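Local coordinates for extracellular solute-binding protein family 1 (Arthrobacter chlorophenolicus, PDB 4R2F) that probably serves as the sugar-capturing, solute-binding component of a bacterial transporter, here holding the disaccharide laminaribiose, at residues Met209-Met212 and Met213-Gly217; Arg233-Glu236 and Ala237-Leu241. All blocks are in the same frame, centred on the assembly; numbering follows the deposited sequence.

Interaction 1. Residues Met209-Met212 and Met213-Gly217; sequences MIMM and MLNNG
Ile210 meets both Met213 and Leu214 on the last turns of helix 204-215, which ends in a Schellman motif. The methyl CD1 of Ile210 lies 4.1 Å from CE of Met213. Its other branch, CG2, sits 4.2 Å from CG of Leu214. The two branches thus serve different neighbours: CG1 stands beside the backbone N (chi1 -51°) and carries CD1 to Met213, while CG2 is anti to that N. CE of Met213 also lies 3.8 Å from Met209 O. The backbone beneath is regular helix. Leu214 N bonds to Ile210 O at 2.9 Å, and Asn215 N to Met211 O at 2.8 Å. The last bond of the series, Asn216 N to Met212 O, is weak.

Further out, helix 232-246 packs on Met209, Met212 and Met213, and Phe403 of helix 398-408 touches Met209 and Met213. Trp176 lies against Met212, Asn215 and Asn216. At the C-terminal end Asn216 leaves helical geometry. Gly217 follows with positive phi (75°) as the C-prime residue. The closing pair of bonds runs from Gly218 N to Met213 O and from Gly217 N to Leu214 O, the latter 3.0 Å long.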
ATOM      1  N   MET A 209       6.691   4.291  -8.552  1.00 32.05           N
ATOM      2  CA  MET A 209       8.150   4.311  -8.848  1.00 32.66           C
ATOM      3  C   MET A 209       8.692   2.894  -8.622  1.00 32.36           C
ATOM      4  O   MET A 209       9.284   2.268  -9.526  1.00 30.32           O
ATOM      5  CB  MET A 209       8.899   5.330  -7.970  1.00 33.58           C
ATOM      6  CG  MET A 209       8.570   6.821  -8.173  1.00 39.60           C
ATOM      7  SD  MET A 209       8.795   7.507  -9.829  1.00 25.17           S
ATOM      8  CE  MET A 209       7.137   7.415 -10.475  1.00 33.81           C
ATOM      9  N   ILE A 210       8.381   2.357  -7.448  1.00 31.51           N
ATOM     10  CA  ILE A 210       8.875   1.048  -7.060  1.00 31.46           C
ATOM     11  C   ILE A 210       8.185  -0.053  -7.841  1.00 35.56           C
ATOM     12  O   ILE A 210       8.854  -0.987  -8.276  1.00 29.41           O
ATOM     13  CB  ILE A 210       8.727   0.764  -5.549  1.00 27.23           C
ATOM     14  CG1 ILE A 210       9.302   1.901  -4.709  1.00 33.45           C
ATOM     15  CG2 ILE A 210       9.413  -0.563  -5.188  1.00 41.09           C
ATOM     16  CD1 ILE A 210      10.777   2.130  -4.895  1.00 36.26           C
ATOM     17  N   MET A 211       6.872   0.043  -8.054  1.00 28.44           N
ATOM     18  CA  MET A 211       6.191  -0.968  -8.900  1.00 25.68           C
ATOM     19  C   MET A 211       6.831  -1.101 -10.266  1.00 39.44           C
ATOM     20  O   MET A 211       6.990  -2.239 -10.761  1.00 29.96           O
ATOM     21  CB  MET A 211       4.681  -0.744  -9.087  1.00 30.27           C
ATOM     22  CG  MET A 211       4.017  -1.889  -9.890  1.00 29.62           C
ATOM     23  SD  MET A 211       4.082  -1.605 -11.680  1.00 34.85           S
ATOM     24  CE  MET A 211       2.528  -0.725 -11.883  1.00 51.52           C
ATOM     25  N   MET A 212       7.206   0.024 -10.889  1.00 24.14           N
ATOM     26  CA  MET A 212       7.750  -0.090 -12.247  1.00 31.24           C
ATOM     27  C   MET A 212       9.152  -0.690 -12.252  1.00 25.58           C
ATOM     28  O   MET A 212       9.497  -1.442 -13.181  1.00 30.61           O
ATOM     29  CB  MET A 212       7.708   1.230 -13.018  1.00 32.46           C
ATOM     30  CG  MET A 212       6.282   1.728 -13.279  1.00 35.04           C
ATOM     31  SD  MET A 212       5.291   0.717 -14.399  1.00 29.94           S
ATOM     32  CE  MET A 212       6.010   1.312 -15.895  1.00 35.10           C
ATOM     33  N   MET A 213       9.932  -0.400 -11.224  1.00 28.86           N
ATOM     34  CA  MET A 213      11.246  -1.062 -11.052  1.00 31.40           C
ATOM     35  C   MET A 213      11.012  -2.574 -10.923  1.00 35.09           C
ATOM     36  O   MET A 213      11.637  -3.369 -11.620  1.00 36.10           O
ATOM     37  CB  MET A 213      12.003  -0.521  -9.817  1.00 32.43           C
ATOM     38  CG  MET A 213      12.501   0.932  -9.896  1.00 35.52           C
ATOM     39  SD  MET A 213      13.235   1.502  -8.346  1.00 33.83           S
ATOM     40  CE  MET A 213      12.787   3.197  -8.351  1.00 37.75           C
ATOM     41  N   LEU A 214      10.085  -2.979 -10.055  1.00 31.75           N
ATOM     42  CA  LEU A 214       9.807  -4.417  -9.867  1.00 29.64           C
ATOM     43  C   LEU A 214       9.325  -5.079 -11.143  1.00 33.11           C
ATOM     44  O   LEU A 214       9.747  -6.174 -11.482  1.00 37.83           O
ATOM     45  CB  LEU A 214       8.777  -4.615  -8.757  1.00 28.77           C
ATOM     46  CG  LEU A 214       9.200  -4.131  -7.375  1.00 34.42           C
ATOM     47  CD1 LEU A 214       8.102  -4.482  -6.389  1.00 39.41           C
ATOM     48  CD2 LEU A 214      10.515  -4.716  -6.922  1.00 41.78           C
ATOM     49  N   ASN A 215       8.474  -4.368 -11.874  1.00 31.51           N
ATOM     50  CA  ASN A 215       7.948  -4.845 -13.137  1.00 26.95           C
ATOM     51  C   ASN A 215       9.045  -5.072 -14.180  1.00 33.12           C
ATOM     52  O   ASN A 215       8.874  -5.873 -15.080  1.00 33.79           O
ATOM     53  CB  ASN A 215       6.906  -3.851 -13.631  1.00 36.31           C
ATOM     54  CG  ASN A 215       5.973  -4.407 -14.684  1.00 45.53           C
ATOM     55  OD1 ASN A 215       6.193  -5.464 -15.276  1.00 42.13           O
ATOM     56  ND2 ASN A 215       4.909  -3.667 -14.932  1.00 46.19           N
ATOM     57  N   ASN A 216      10.184  -4.409 -14.050  1.00 32.26           N
ATOM     58  CA  ASN A 216      11.287  -4.646 -14.971  1.00 36.24           C
ATOM     59  C   ASN A 216      12.390  -5.531 -14.399  1.00 41.28           C
ATOM     60  O   ASN A 216      13.531  -5.479 -14.872  1.00 35.65           O
ATOM     61  CB  ASN A 216      11.895  -3.306 -15.370  1.00 34.16           C
ATOM     62  CG  ASN A 216      12.709  -3.382 -16.655  1.00 28.88           C
ATOM     63  OD1 ASN A 216      12.399  -4.153 -17.565  1.00 42.71           O
ATOM     64  ND2 ASN A 216      13.727  -2.527 -16.749  1.00 39.38           N
ATOM     65  N   GLY A 217      12.068  -6.341 -13.391  1.00 37.43           N
ATOM     66  CA  GLY A 217      13.053  -7.222 -12.779  1.00 41.05           C
ATOM     67  C   GLY A 217      14.037  -6.492 -11.883  1.00 46.27           C
ATOM     68  O   GLY A 217      15.042  -7.049 -11.504  1.00 35.76           O
TER

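Interaction 2. Residues Arg233-Glu236 and Ala237-Leu241; sequences RNVE and AVEFL
Val235 and Glu239 carry the main side-chain contact, one turn apart. Their side chains run at a slant to each other. CG1 of Val235 meets the carboxylate end of Glu239, 3.8 Å from OE2. This is a van der Waals contact of a methyl with a carboxylate. CG1 is anti to the backbone N (chi1 173°), which leans it along the helix toward Glu239. The Glu239 chain is extended beyond CG, and that CG rests 3.3 Å from Val235 O. The same carbonyl accepts the backbone N of Glu239 at 2.8 Å, with an N-H...O angle of 164°.

The carboxylate of Glu236 stays apart from that of Glu239, with the two OE1 atoms 6.2 Å from each other. OE2 of Glu236 instead hydrogen-bonds to His301 NE2.

All of this lies on one continuous alpha-helix, 232-246, of the solute-binding protein fold. Bonds from i+4 to i link each turn to the next: Val238 N reaches Asn234 O at 3.0 Å, and Phe240 N reaches Glu236 O at the same length. The small CB of Ala237 rests 3.5 Å from Arg233 O. CG2 of Val238 lies 3.5 Å from Asn234 O.

Val238 also packs on Phe403 and Val407 of helix 398-408, Val235 packs on Leu418 of helix 414-428, and the ring of Phe240 stacks with Trp176. ND2 of Asn234 bonds to the backbone O of Gly219 and of Val229.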
ATOM      1  N   ARG A 233      18.171  -2.206 -14.570  1.00 43.69           N
ATOM      2  CA  ARG A 233      16.734  -2.411 -14.748  1.00 43.51           C
ATOM      3  C   ARG A 233      15.951  -1.265 -14.115  1.00 38.53           C
ATOM      4  O   ARG A 233      14.906  -0.867 -14.611  1.00 38.58           O
ATOM      5  CB  ARG A 233      16.259  -3.731 -14.155  1.00 38.74           C
ATOM      6  CG  ARG A 233      16.838  -4.969 -14.815  1.00 36.61           C
ATOM      7  CD  ARG A 233      16.422  -5.049 -16.252  1.00 38.35           C
ATOM      8  NE  ARG A 233      16.782  -6.312 -16.880  1.00 41.69           N
ATOM      9  CZ  ARG A 233      16.044  -7.416 -16.889  1.00 54.08           C
ATOM     10  NH1 ARG A 233      14.879  -7.488 -16.254  1.00 45.54           N
ATOM     11  NH2 ARG A 233      16.497  -8.475 -17.535  1.00 46.68           N
ATOM     12  N   ASN A 234      16.469  -0.753 -13.015  1.00 35.04           N
ATOM     13  CA  ASN A 234      15.909   0.423 -12.411  1.00 34.58           C
ATOM     14  C   ASN A 234      16.057   1.631 -13.313  1.00 43.74           C
ATOM     15  O   ASN A 234      15.132   2.418 -13.421  1.00 37.17           O
ATOM     16  CB  ASN A 234      16.536   0.699 -11.058  1.00 40.71           C
ATOM     17  CG  ASN A 234      16.190  -0.361 -10.020  1.00 34.21           C
ATOM     18  OD1 ASN A 234      15.255  -1.159 -10.210  1.00 39.35           O
ATOM     19  ND2 ASN A 234      16.912  -0.345  -8.902  1.00 38.87           N
ATOM     20  N   VAL A 235      17.191   1.774 -13.982  1.00 40.93           N
ATOM     21  CA  VAL A 235      17.401   2.941 -14.849  1.00 37.71           C
ATOM     22  C   VAL A 235      16.405   2.922 -15.977  1.00 38.11           C
ATOM     23  O   VAL A 235      15.778   3.940 -16.291  1.00 41.77           O
ATOM     24  CB  VAL A 235      18.839   3.008 -15.427  1.00 41.39           C
ATOM     25  CG1 VAL A 235      18.970   4.127 -16.454  1.00 42.47           C
ATOM     26  CG2 VAL A 235      19.838   3.208 -14.303  1.00 40.97           C
ATOM     27  N   GLU A 236      16.267   1.769 -16.607  1.00 31.83           N
ATOM     28  CA  GLU A 236      15.272   1.614 -17.661  1.00 30.53           C
ATOM     29  C   GLU A 236      13.847   1.949 -17.222  1.00 38.19           C
ATOM     30  O   GLU A 236      13.075   2.501 -18.006  1.00 33.21           O
ATOM     31  CB  GLU A 236      15.222   0.182 -18.138  1.00 43.20           C
ATOM     32  CG  GLU A 236      15.747  -0.068 -19.512  1.00 72.90           C
ATOM     33  CD  GLU A 236      15.364  -1.450 -19.955  1.00 69.82           C
ATOM     34  OE1 GLU A 236      14.706  -1.566 -21.004  1.00 49.54           O
ATOM     35  OE2 GLU A 236      15.684  -2.410 -19.221  1.00 47.52           O
ATOM     36  N   ALA A 237      13.494   1.527 -16.010  1.00 41.97           N
ATOM     37  CA  ALA A 237      12.172   1.744 -15.466  1.00 37.31           C
ATOM     38  C   ALA A 237      11.919   3.237 -15.321  1.00 28.24           C
ATOM     39  O   ALA A 237      10.868   3.733 -15.725  1.00 33.11           O
ATOM     40  CB  ALA A 237      12.013   1.025 -14.136  1.00 31.96           C
ATOM     41  N   VAL A 238      12.917   3.950 -14.808  1.00 30.05           N
ATOM     42  CA  VAL A 238      12.809   5.378 -14.626  1.00 41.59           C
ATOM     43  C   VAL A 238      12.803   6.118 -15.957  1.00 39.65           C
ATOM     44  O   VAL A 238      12.058   7.086 -16.103  1.00 36.13           O
ATOM     45  CB  VAL A 238      13.904   5.925 -13.700  1.00 38.84           C
ATOM     46  CG1 VAL A 238      13.846   7.450 -13.628  1.00 32.77           C
ATOM     47  CG2 VAL A 238      13.720   5.363 -12.302  1.00 33.46           C
ATOM     48  N   GLU A 239      13.603   5.660 -16.920  1.00 40.31           N
ATOM     49  CA  GLU A 239      13.567   6.214 -18.276  1.00 46.28           C
ATOM     50  C   GLU A 239      12.182   6.070 -18.909  1.00 40.97           C
ATOM     51  O   GLU A 239      11.738   6.938 -19.640  1.00 38.30           O
ATOM     52  CB  GLU A 239      14.617   5.550 -19.189  1.00 40.05           C
ATOM     53  CG  GLU A 239      16.049   5.989 -18.902  1.00 46.10           C
ATOM     54  CD  GLU A 239      17.107   5.269 -19.743  1.00 74.65           C
ATOM     55  OE1 GLU A 239      16.837   4.186 -20.317  1.00 60.00           O
ATOM     56  OE2 GLU A 239      18.238   5.791 -19.826  1.00 55.25           O
ATOM     57  N   PHE A 240      11.498   4.969 -18.635  1.00 35.63           N
ATOM     58  CA  PHE A 240      10.188   4.769 -19.209  1.00 39.86           C
ATOM     59  C   PHE A 240       9.162   5.739 -18.601  1.00 27.80           C
ATOM     60  O   PHE A 240       8.368   6.339 -19.321  1.00 35.52           O
ATOM     61  CB  PHE A 240       9.752   3.326 -19.059  1.00 35.51           C
ATOM     62  CG  PHE A 240       8.409   3.060 -19.629  1.00 32.66           C
ATOM     63  CD1 PHE A 240       8.199   3.122 -21.007  1.00 37.57           C
ATOM     64  CD2 PHE A 240       7.338   2.764 -18.799  1.00 39.09           C
ATOM     65  CE1 PHE A 240       6.948   2.893 -21.546  1.00 45.17           C
ATOM     66  CE2 PHE A 240       6.082   2.515 -19.342  1.00 41.25           C
ATOM     67  CZ  PHE A 240       5.886   2.592 -20.709  1.00 35.03           C
ATOM     68  N   LEU A 241       9.212   5.897 -17.290  1.00 33.61           N
ATOM     69  CA  LEU A 241       8.361   6.860 -16.608  1.00 34.26           C
ATOM     70  C   LEU A 241       8.601   8.279 -17.129  1.00 40.22           C
ATOM     71  O   LEU A 241       7.660   9.003 -17.429  1.00 35.03           O
ATOM     72  CB  LEU A 241       8.582   6.781 -15.105  1.00 29.59           C
ATOM     73  CG  LEU A 241       7.977   5.502 -14.499  1.00 38.30           C
ATOM     74  CD1 LEU A 241       8.569   5.146 -13.149  1.00 36.13           C
ATOM     75  CD2 LEU A 241       6.467   5.617 -14.411  1.00 39.22           C
TER

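Overall arrangement
Interactions 1 and 2 lie on consecutive helices, 204-215 and 232-246, with centres about 8 Å apart. The helices touch directly. Asn216, just past the end of the first, meets the second at two points. Its backbone O lies 2.8 Å from Arg233 NH1, and its ND2 lies 3.2 Å from Glu236 OE2; both are probable hydrogen bonds. Apolar contact adds to this, with Met212 CE 3.5 Å from Phe240 CD2. In interaction 1 the side chain of Ile210 is about 9 Å from a bound glucose unit. The centre of interaction 2 is about 21 Å from the chain centre, against about 15 Å for interaction 1.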